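Local coordinates for protein methanogen homoaconitase large subunit (Methanocaldococcus jannaschii, PDB 4KP2) that forms the large, iron-sulfur cluster-binding subunit of a hydro-lyase that interconverts (R)-homocitrate and homoisocitrate through cis-homoaconitate, at residues A[291-303]-A[407-421]. Sequence-based numbering, arbitrary orientation.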
ATOM      1  N   MET A 291     -14.838  34.167  -0.390  1.00 81.43           N
ATOM      2  CA  MET A 291     -13.639  33.604   0.216  1.00 75.95           C
ATOM      3  C   MET A 291     -12.871  32.746  -0.781  1.00 74.70           C
ATOM      4  O   MET A 291     -13.463  31.968  -1.530  1.00 69.22           O
ATOM      5  CB  MET A 291     -14.009  32.768   1.441  1.00 71.27           C
ATOM      6  CG  MET A 291     -12.818  32.168   2.170  1.00 69.66           C
ATOM      7  SD  MET A 291     -13.304  30.953   3.407  1.00 79.35           S
ATOM      8  CE  MET A 291     -14.034  29.688   2.368  1.00 69.61           C
ATOM      9  N   GLU A 292     -11.550  32.890  -0.788  1.00 68.50           N
ATOM     10  CA  GLU A 292     -10.697  32.066  -1.634  1.00 68.01           C
ATOM     11  C   GLU A 292     -10.526  30.684  -1.018  1.00 66.12           C
ATOM     12  O   GLU A 292     -10.924  30.450   0.124  1.00 64.51           O
ATOM     13  CB  GLU A 292      -9.324  32.715  -1.818  1.00 68.75           C
ATOM     14  CG  GLU A 292      -9.354  34.078  -2.487  1.00 72.08           C
ATOM     15  CD  GLU A 292      -7.962  34.598  -2.803  1.00 74.85           C
ATOM     16  OE1 GLU A 292      -7.520  35.560  -2.141  1.00 74.12           O
ATOM     17  OE2 GLU A 292      -7.312  34.042  -3.713  1.00 73.46           O
ATOM     18  N   GLU A 293      -9.932  29.771  -1.778  1.00 59.14           N
ATOM     19  CA  GLU A 293      -9.630  28.439  -1.270  1.00 62.24           C
ATOM     20  C   GLU A 293      -8.466  28.496  -0.285  1.00 58.91           C
ATOM     21  O   GLU A 293      -7.637  29.404  -0.344  1.00 55.47           O
ATOM     22  CB  GLU A 293      -9.341  27.476  -2.421  1.00 60.77           C
ATOM     23  CG  GLU A 293     -10.596  26.947  -3.098  1.00 60.00           C
ATOM     24  CD  GLU A 293     -10.400  26.693  -4.576  1.00 66.71           C
ATOM     25  OE1 GLU A 293     -10.285  27.679  -5.334  1.00 64.84           O
ATOM     26  OE2 GLU A 293     -10.361  25.512  -4.981  1.00 68.49           O
ATOM     27  N   GLN A 294      -8.404  27.524   0.618  1.00 56.07           N
ATOM     28  CA  GLN A 294      -7.487  27.600   1.750  1.00 54.77           C
ATOM     29  C   GLN A 294      -6.408  26.515   1.752  1.00 61.58           C
ATOM     30  O   GLN A 294      -6.704  25.327   1.618  1.00 61.87           O
ATOM     31  CB  GLN A 294      -8.276  27.557   3.060  1.00 62.24           C
ATOM     32  CG  GLN A 294      -9.401  28.581   3.143  1.00 56.63           C
ATOM     33  CD  GLN A 294      -8.902  30.012   3.124  1.00 58.95           C
ATOM     34  OE1 GLN A 294      -8.346  30.504   4.108  1.00 52.55           O
ATOM     35  NE2 GLN A 294      -9.099  30.691   2.000  1.00 59.74           N
ATOM     36  N   VAL A 295      -5.156  26.940   1.905  1.00 56.48           N
ATOM     37  CA  VAL A 295      -4.023  26.030   2.044  1.00 57.65           C
ATOM     38  C   VAL A 295      -3.175  26.377   3.271  1.00 64.60           C
ATOM     39  O   VAL A 295      -2.597  27.462   3.348  1.00 64.81           O
ATOM     40  CB  VAL A 295      -3.120  26.060   0.799  1.00 60.23           C
ATOM     41  CG1 VAL A 295      -1.855  25.245   1.038  1.00 54.42           C
ATOM     42  CG2 VAL A 295      -3.874  25.548  -0.418  1.00 60.10           C
ATOM     43  N   ALA A 296      -3.097  25.450   4.223  1.00 60.69           N
ATOM     44  CA  ALA A 296      -2.343  25.676   5.455  1.00 54.25           C
ATOM     45  C   ALA A 296      -0.842  25.467   5.261  1.00 54.53           C
ATOM     46  O   ALA A 296      -0.414  24.456   4.707  1.00 52.54           O
ATOM     47  CB  ALA A 296      -2.864  24.783   6.570  1.00 53.29           C
ATOM     48  N   VAL A 297      -0.051  26.427   5.734  1.00 57.12           N
ATOM     49  CA  VAL A 297       1.398  26.382   5.579  1.00 57.71           C
ATOM     50  C   VAL A 297       2.080  25.875   6.855  1.00 59.15           C
ATOM     51  O   VAL A 297       1.503  25.961   7.941  1.00 57.20           O
ATOM     52  CB  VAL A 297       1.959  27.771   5.194  1.00 56.53           C
ATOM     53  CG1 VAL A 297       1.227  28.316   3.977  1.00 55.58           C
ATOM     54  CG2 VAL A 297       1.855  28.739   6.363  1.00 55.48           C
ATOM     55  N   PRO A 298       3.303  25.328   6.721  1.00 57.07           N
ATOM     56  CA  PRO A 298       4.088  24.851   7.868  1.00 58.45           C
ATOM     57  C   PRO A 298       4.265  25.919   8.946  1.00 57.55           C
ATOM     58  O   PRO A 298       4.336  27.103   8.616  1.00 65.56           O
ATOM     59  CB  PRO A 298       5.443  24.524   7.239  1.00 57.67           C
ATOM     60  CG  PRO A 298       5.119  24.143   5.852  1.00 50.04           C
ATOM     61  CD  PRO A 298       3.961  25.006   5.442  1.00 55.34           C
ATOM     62  N   HIS A 299       4.338  25.510  10.211  1.00 57.53           N
ATOM     63  CA  HIS A 299       4.258  24.100  10.589  1.00 55.17           C
ATOM     64  C   HIS A 299       3.088  23.841  11.531  1.00 57.31           C
ATOM     65  O   HIS A 299       3.182  23.011  12.433  1.00 53.45           O
ATOM     66  CB  HIS A 299       5.557  23.650  11.260  1.00 56.79           C
ATOM     67  CG  HIS A 299       6.762  23.748  10.379  1.00 56.22           C
ATOM     68  ND1 HIS A 299       7.194  22.705   9.589  1.00 58.14           N
ATOM     69  CD2 HIS A 299       7.630  24.765  10.165  1.00 52.09           C
ATOM     70  CE1 HIS A 299       8.275  23.075   8.925  1.00 59.90           C
ATOM     71  NE2 HIS A 299       8.560  24.321   9.257  1.00 53.43           N
ATOM     72  N   HIS A 300       1.990  24.560  11.323  1.00 53.19           N
ATOM     73  CA  HIS A 300       0.824  24.422  12.187  1.00 50.73           C
ATOM     74  C   HIS A 300      -0.473  24.557  11.395  1.00 55.98           C
ATOM     75  O   HIS A 300      -0.527  25.288  10.406  1.00 57.03           O
ATOM     76  CB  HIS A 300       0.865  25.458  13.310  1.00 50.19           C
ATOM     77  CG  HIS A 300       2.060  25.335  14.206  1.00 56.15           C
ATOM     78  ND1 HIS A 300       3.257  25.959  13.937  1.00 58.11           N
ATOM     79  CD2 HIS A 300       2.238  24.658  15.364  1.00 52.21           C
ATOM     80  CE1 HIS A 300       4.125  25.673  14.892  1.00 54.91           C
ATOM     81  NE2 HIS A 300       3.531  24.885  15.770  1.00 55.69           N
ATOM     82  N   PRO A 301      -1.527  23.847  11.834  1.00 53.95           N
ATOM     83  CA  PRO A 301      -2.835  23.893  11.172  1.00 45.49           C
ATOM     84  C   PRO A 301      -3.484  25.273  11.240  1.00 55.31           C
ATOM     85  O   PRO A 301      -4.430  25.529  10.494  1.00 51.36           O
ATOM     86  CB  PRO A 301      -3.670  22.890  11.976  1.00 43.21           C
ATOM     87  CG  PRO A 301      -2.675  21.983  12.609  1.00 51.85           C
ATOM     88  CD  PRO A 301      -1.497  22.852  12.919  1.00 54.78           C
ATOM     89  N   ASP A 302      -2.994  26.146  12.116  1.00 59.15           N
ATOM     90  CA  ASP A 302      -3.566  27.484  12.237  1.00 60.29           C
ATOM     91  C   ASP A 302      -2.840  28.522  11.374  1.00 65.38           C
ATOM     92  O   ASP A 302      -2.761  29.698  11.732  1.00 67.99           O
ATOM     93  CB  ASP A 302      -3.644  27.935  13.701  1.00 62.57           C
ATOM     94  CG  ASP A 302      -2.293  28.298  14.278  1.00 73.75           C
ATOM     95  OD1 ASP A 302      -1.285  27.682  13.875  1.00 68.93           O
ATOM     96  OD2 ASP A 302      -2.240  29.206  15.137  1.00 77.40           O
ATOM     97  N   ASN A 303      -2.331  28.083  10.226  1.00 61.78           N
ATOM     98  CA  ASN A 303      -1.616  28.973   9.315  1.00 60.44           C
ATOM     99  C   ASN A 303      -1.997  28.811   7.845  1.00 60.21           C
ATOM    100  O   ASN A 303      -1.238  28.232   7.070  1.00 61.93           O
ATOM    101  CB  ASN A 303      -0.105  28.777   9.460  1.00 61.42           C
ATOM    102  CG  ASN A 303       0.450  29.398  10.726  1.00 68.21           C
ATOM    103  OD1 ASN A 303      -0.059  30.407  11.212  1.00 78.33           O
ATOM    104  ND2 ASN A 303       1.507  28.799  11.264  1.00 62.27           N
ATOM    105  N   ASN A 407       0.098  19.189  10.668  1.00 65.40           N
ATOM    106  CA  ASN A 407       0.971  20.050   9.883  1.00 59.07           C
ATOM    107  C   ASN A 407       2.308  20.278  10.583  1.00 59.56           C
ATOM    108  O   ASN A 407       3.158  21.030  10.105  1.00 59.53           O
ATOM    109  CB  ASN A 407       0.271  21.387   9.632  1.00 53.18           C
ATOM    110  CG  ASN A 407       0.952  22.212   8.564  1.00 58.29           C
ATOM    111  OD1 ASN A 407       1.728  21.690   7.765  1.00 65.21           O
ATOM    112  ND2 ASN A 407       0.668  23.508   8.544  1.00 57.33           N
ATOM    113  N   PHE A 408       2.492  19.604  11.711  1.00 60.29           N
ATOM    114  CA  PHE A 408       3.633  19.844  12.589  1.00 63.59           C
ATOM    115  C   PHE A 408       4.986  19.496  11.968  1.00 60.91           C
ATOM    116  O   PHE A 408       5.076  18.680  11.050  1.00 55.70           O
ATOM    117  CB  PHE A 408       3.434  19.104  13.910  1.00 61.64           C
ATOM    118  CG  PHE A 408       2.133  19.427  14.586  1.00 68.09           C
ATOM    119  CD1 PHE A 408       1.653  20.726  14.604  1.00 63.73           C
ATOM    120  CD2 PHE A 408       1.382  18.432  15.186  1.00 69.82           C
ATOM    121  CE1 PHE A 408       0.454  21.028  15.220  1.00 65.19           C
ATOM    122  CE2 PHE A 408       0.181  18.726  15.801  1.00 67.92           C
ATOM    123  CZ  PHE A 408      -0.285  20.025  15.818  1.00 67.19           C
ATOM    124  N   LYS A 409       6.034  20.130  12.485  1.00 58.47           N
ATOM    125  CA  LYS A 409       7.382  19.984  11.949  1.00 54.32           C
ATOM    126  C   LYS A 409       7.932  18.573  12.130  1.00 59.62           C
ATOM    127  O   LYS A 409       8.054  18.083  13.253  1.00 64.92           O
ATOM    128  CB  LYS A 409       8.319  21.000  12.607  1.00 59.32           C
ATOM    129  CG  LYS A 409       9.719  21.032  12.020  1.00 64.60           C
ATOM    130  CD  LYS A 409      10.585  22.068  12.721  1.00 67.36           C
ATOM    131  CE  LYS A 409       9.970  23.457  12.630  1.00 68.01           C
ATOM    132  NZ  LYS A 409      10.783  24.479  13.347  1.00 63.53           N
ATOM    133  N   GLY A 410       8.269  17.929  11.017  1.00 59.30           N
ATOM    134  CA  GLY A 410       8.825  16.589  11.046  1.00 55.06           C
ATOM    135  C   GLY A 410       7.778  15.529  11.322  1.00 51.33           C
ATOM    136  O   GLY A 410       8.068  14.504  11.940  1.00 60.32           O
ATOM    137  N   ARG A 411       6.559  15.774  10.857  1.00 49.86           N
ATOM    138  CA  ARG A 411       5.452  14.855  11.095  1.00 56.53           C
ATOM    139  C   ARG A 411       5.503  13.651  10.157  1.00 60.91           C
ATOM    140  O   ARG A 411       5.270  12.516  10.577  1.00 69.95           O
ATOM    141  CB  ARG A 411       4.114  15.578  10.942  1.00 59.97           C
ATOM    142  CG  ARG A 411       2.905  14.703  11.219  1.00 57.65           C
ATOM    143  CD  ARG A 411       2.239  15.064  12.536  1.00 69.80           C
ATOM    144  NE  ARG A 411       3.179  15.088  13.653  1.00 77.07           N
ATOM    145  CZ  ARG A 411       2.819  15.214  14.926  1.00 72.04           C
ATOM    146  NH1 ARG A 411       1.536  15.316  15.244  1.00 70.29           N
ATOM    147  NH2 ARG A 411       3.737  15.229  15.881  1.00 69.63           N
ATOM    148  N   MET A 412       5.810  13.902   8.888  1.00 55.68           N
ATOM    149  CA  MET A 412       5.844  12.839   7.889  1.00 57.93           C
ATOM    150  C   MET A 412       7.254  12.326   7.611  1.00 57.10           C
ATOM    151  O   MET A 412       7.501  11.718   6.570  1.00 56.60           O
ATOM    152  CB  MET A 412       5.192  13.298   6.584  1.00 55.84           C
ATOM    153  CG  MET A 412       3.682  13.389   6.641  1.00 57.46           C
ATOM    154  SD  MET A 412       2.959  13.733   5.026  1.00 57.89           S
ATOM    155  CE  MET A 412       1.217  13.722   5.432  1.00 49.51           C
ATOM    156  N   GLY A 413       8.176  12.572   8.534  1.00 55.18           N
ATOM    157  CA  GLY A 413       9.525  12.059   8.389  1.00 52.05           C
ATOM    158  C   GLY A 413      10.608  12.958   8.948  1.00 58.36           C
ATOM    159  O   GLY A 413      10.660  13.211  10.153  1.00 53.23           O
ATOM    160  N   HIS A 414      11.480  13.436   8.065  1.00 62.74           N
ATOM    161  CA  HIS A 414      12.622  14.250   8.461  1.00 56.05           C
ATOM    162  C   HIS A 414      12.171  15.533   9.146  1.00 59.35           C
ATOM    163  O   HIS A 414      11.145  16.110   8.787  1.00 64.50           O
ATOM    164  CB  HIS A 414      13.482  14.580   7.240  1.00 60.50           C
ATOM    165  CG  HIS A 414      14.902  14.917   7.572  1.00 63.44           C
ATOM    166  ND1 HIS A 414      15.277  16.137   8.092  1.00 70.16           N
ATOM    167  CD2 HIS A 414      16.039  14.194   7.451  1.00 60.67           C
ATOM    168  CE1 HIS A 414      16.584  16.150   8.280  1.00 66.28           C
ATOM    169  NE2 HIS A 414      17.071  14.982   7.899  1.00 65.17           N
ATOM    170  N   ILE A 415      12.945  15.974  10.132  1.00 60.84           N
ATOM    171  CA  ILE A 415      12.602  17.160  10.911  1.00 61.91           C
ATOM    172  C   ILE A 415      12.670  18.434  10.066  1.00 64.94           C
ATOM    173  O   ILE A 415      12.074  19.454  10.412  1.00 60.70           O
ATOM    174  CB  ILE A 415      13.511  17.294  12.156  1.00 61.25           C
ATOM    175  CG1 ILE A 415      12.905  18.267  13.170  1.00 54.25           C
ATOM    176  CG2 ILE A 415      14.921  17.708  11.756  1.00 59.31           C
ATOM    177  CD1 ILE A 415      11.544  17.849  13.674  1.00 56.67           C
ATOM    178  N   ASN A 416      13.387  18.366   8.950  1.00 61.85           N
ATOM    179  CA  ASN A 416      13.519  19.511   8.058  1.00 58.40           C
ATOM    180  C   ASN A 416      12.637  19.383   6.821  1.00 62.98           C
ATOM    181  O   ASN A 416      12.892  20.018   5.798  1.00 58.75           O
ATOM    182  CB  ASN A 416      14.980  19.713   7.654  1.00 63.02           C
ATOM    183  CG  ASN A 416      15.880  19.985   8.844  1.00 60.15           C
ATOM    184  OD1 ASN A 416      15.458  20.586   9.832  1.00 51.94           O
ATOM    185  ND2 ASN A 416      17.128  19.541   8.754  1.00 62.70           N
ATOM    186  N   SER A 417      11.603  18.555   6.923  1.00 58.93           N
ATOM    187  CA  SER A 417      10.646  18.385   5.836  1.00 56.18           C
ATOM    188  C   SER A 417       9.467  19.336   6.018  1.00 53.00           C
ATOM    189  O   SER A 417       9.280  19.906   7.093  1.00 51.31           O
ATOM    190  CB  SER A 417      10.157  16.938   5.770  1.00 53.40           C
ATOM    191  OG  SER A 417       9.595  16.530   7.005  1.00 56.97           O
ATOM    192  N   TYR A 418       8.672  19.503   4.966  1.00 49.77           N
ATOM    193  CA  TYR A 418       7.577  20.464   4.993  1.00 46.94           C
ATOM    194  C   TYR A 418       6.250  19.849   4.561  1.00 52.80           C
ATOM    195  O   TYR A 418       6.207  18.997   3.673  1.00 56.36           O
ATOM    196  CB  TYR A 418       7.907  21.670   4.115  1.00 52.93           C
ATOM    197  CG  TYR A 418       9.210  22.344   4.479  1.00 62.02           C
ATOM    198  CD1 TYR A 418       9.253  23.338   5.448  1.00 55.93           C
ATOM    199  CD2 TYR A 418      10.399  21.981   3.859  1.00 65.37           C
ATOM    200  CE1 TYR A 418      10.443  23.955   5.784  1.00 64.13           C
ATOM    201  CE2 TYR A 418      11.592  22.592   4.188  1.00 63.33           C
ATOM    202  CZ  TYR A 418      11.608  23.578   5.151  1.00 64.66           C
ATOM    203  OH  TYR A 418      12.797  24.187   5.481  1.00 60.46           O
ATOM    204  N   ILE A 419       5.172  20.294   5.199  1.00 53.61           N
ATOM    205  CA  ILE A 419       3.834  19.790   4.909  1.00 50.63           C
ATOM    206  C   ILE A 419       2.865  20.941   4.654  1.00 48.70           C
ATOM    207  O   ILE A 419       2.895  21.952   5.350  1.00 48.00           O
ATOM    208  CB  ILE A 419       3.293  18.937   6.075  1.00 56.34           C
ATOM    209  CG1 ILE A 419       4.262  17.801   6.403  1.00 55.35           C
ATOM    210  CG2 ILE A 419       1.912  18.379   5.749  1.00 49.77           C
ATOM    211  CD1 ILE A 419       3.812  16.939   7.557  1.00 42.85           C
ATOM    212  N   TYR A 420       2.014  20.785   3.645  1.00 52.45           N
ATOM    213  CA  TYR A 420       0.958  21.753   3.376  1.00 45.33           C
ATOM    214  C   TYR A 420      -0.396  21.052   3.383  1.00 48.59           C
ATOM    215  O   TYR A 420      -0.531  19.943   2.865  1.00 47.17           O
ATOM    216  CB  TYR A 420       1.186  22.445   2.031  1.00 52.16           C
ATOM    217  CG  TYR A 420       2.326  23.438   2.021  1.00 49.82           C
ATOM    218  CD1 TYR A 420       3.646  23.011   1.984  1.00 51.11           C
ATOM    219  CD2 TYR A 420       2.081  24.806   2.033  1.00 49.17           C
ATOM    220  CE1 TYR A 420       4.691  23.915   1.969  1.00 52.85           C
ATOM    221  CE2 TYR A 420       3.120  25.718   2.017  1.00 48.67           C
ATOM    222  CZ  TYR A 420       4.423  25.266   1.985  1.00 49.08           C
ATOM    223  OH  TYR A 420       5.464  26.166   1.970  1.00 45.25           O
ATOM    224  N   LEU A 421      -1.394  21.698   3.975  1.00 50.73           N
ATOM    225  CA  LEU A 421      -2.729  21.115   4.072  1.00 46.14           C
ATOM    226  C   LEU A 421      -3.704  21.801   3.122  1.00 48.60           C
ATOM    227  O   LEU A 421      -3.754  23.028   3.058  1.00 53.69           O
ATOM    228  CB  LEU A 421      -3.250  21.212   5.506  1.00 48.89           C
ATOM    229  CG  LEU A 421      -2.412  20.532   6.587  1.00 49.45           C
ATOM    230  CD1 LEU A 421      -3.025  20.763   7.957  1.00 55.56           C
ATOM    231  CD2 LEU A 421      -2.283  19.046   6.300  1.00 55.61           C
TER
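A single antiparallel bridge joins A296 to L421, where strand 418-421, the edge of a five-stranded parallel sheet in this aconitase-family fold, meets the short strand 294-296. A296 N donates to L421 O (2.8 Å) and L421 N returns a bond to A296 O (3.0 Å); alanine suits the bridge because its side chain is a single methyl, and that CB sits 3.7 Å from L421 CB. Beyond the bridge the chain turns through P298 and a cis peptide bond into H299. P298 CD lies over one face of the Y420 ring, 3.5 Å from its centroid, a CH-pi contact, while V297 CG1 approaches CE2 of the same ring obliquely. Cutting Y420 back to an alanine is likely to leave P298 CD without the aromatic face it rests on and open a gap beside V297 CG1. With CG anti to the backbone N (chi1 -166°), N407 sends its amide into the turn: ND2 bonds H300 O from above the carbonyl plane (2.8 Å) and V297 O weakly, so one amide group ties together carbonyls on both sides of the cis peptide. P301 CD packs against F408 CE1 (3.5 Å), the rigid proline ring meeting the phenylalanine ring obliquely. The imidazole of H299 is sandwiched between aliphatic groups, its own neighbour P298 CB over one face and, over the opposite one, K409 CE, 3.8 Å from the ring centroid.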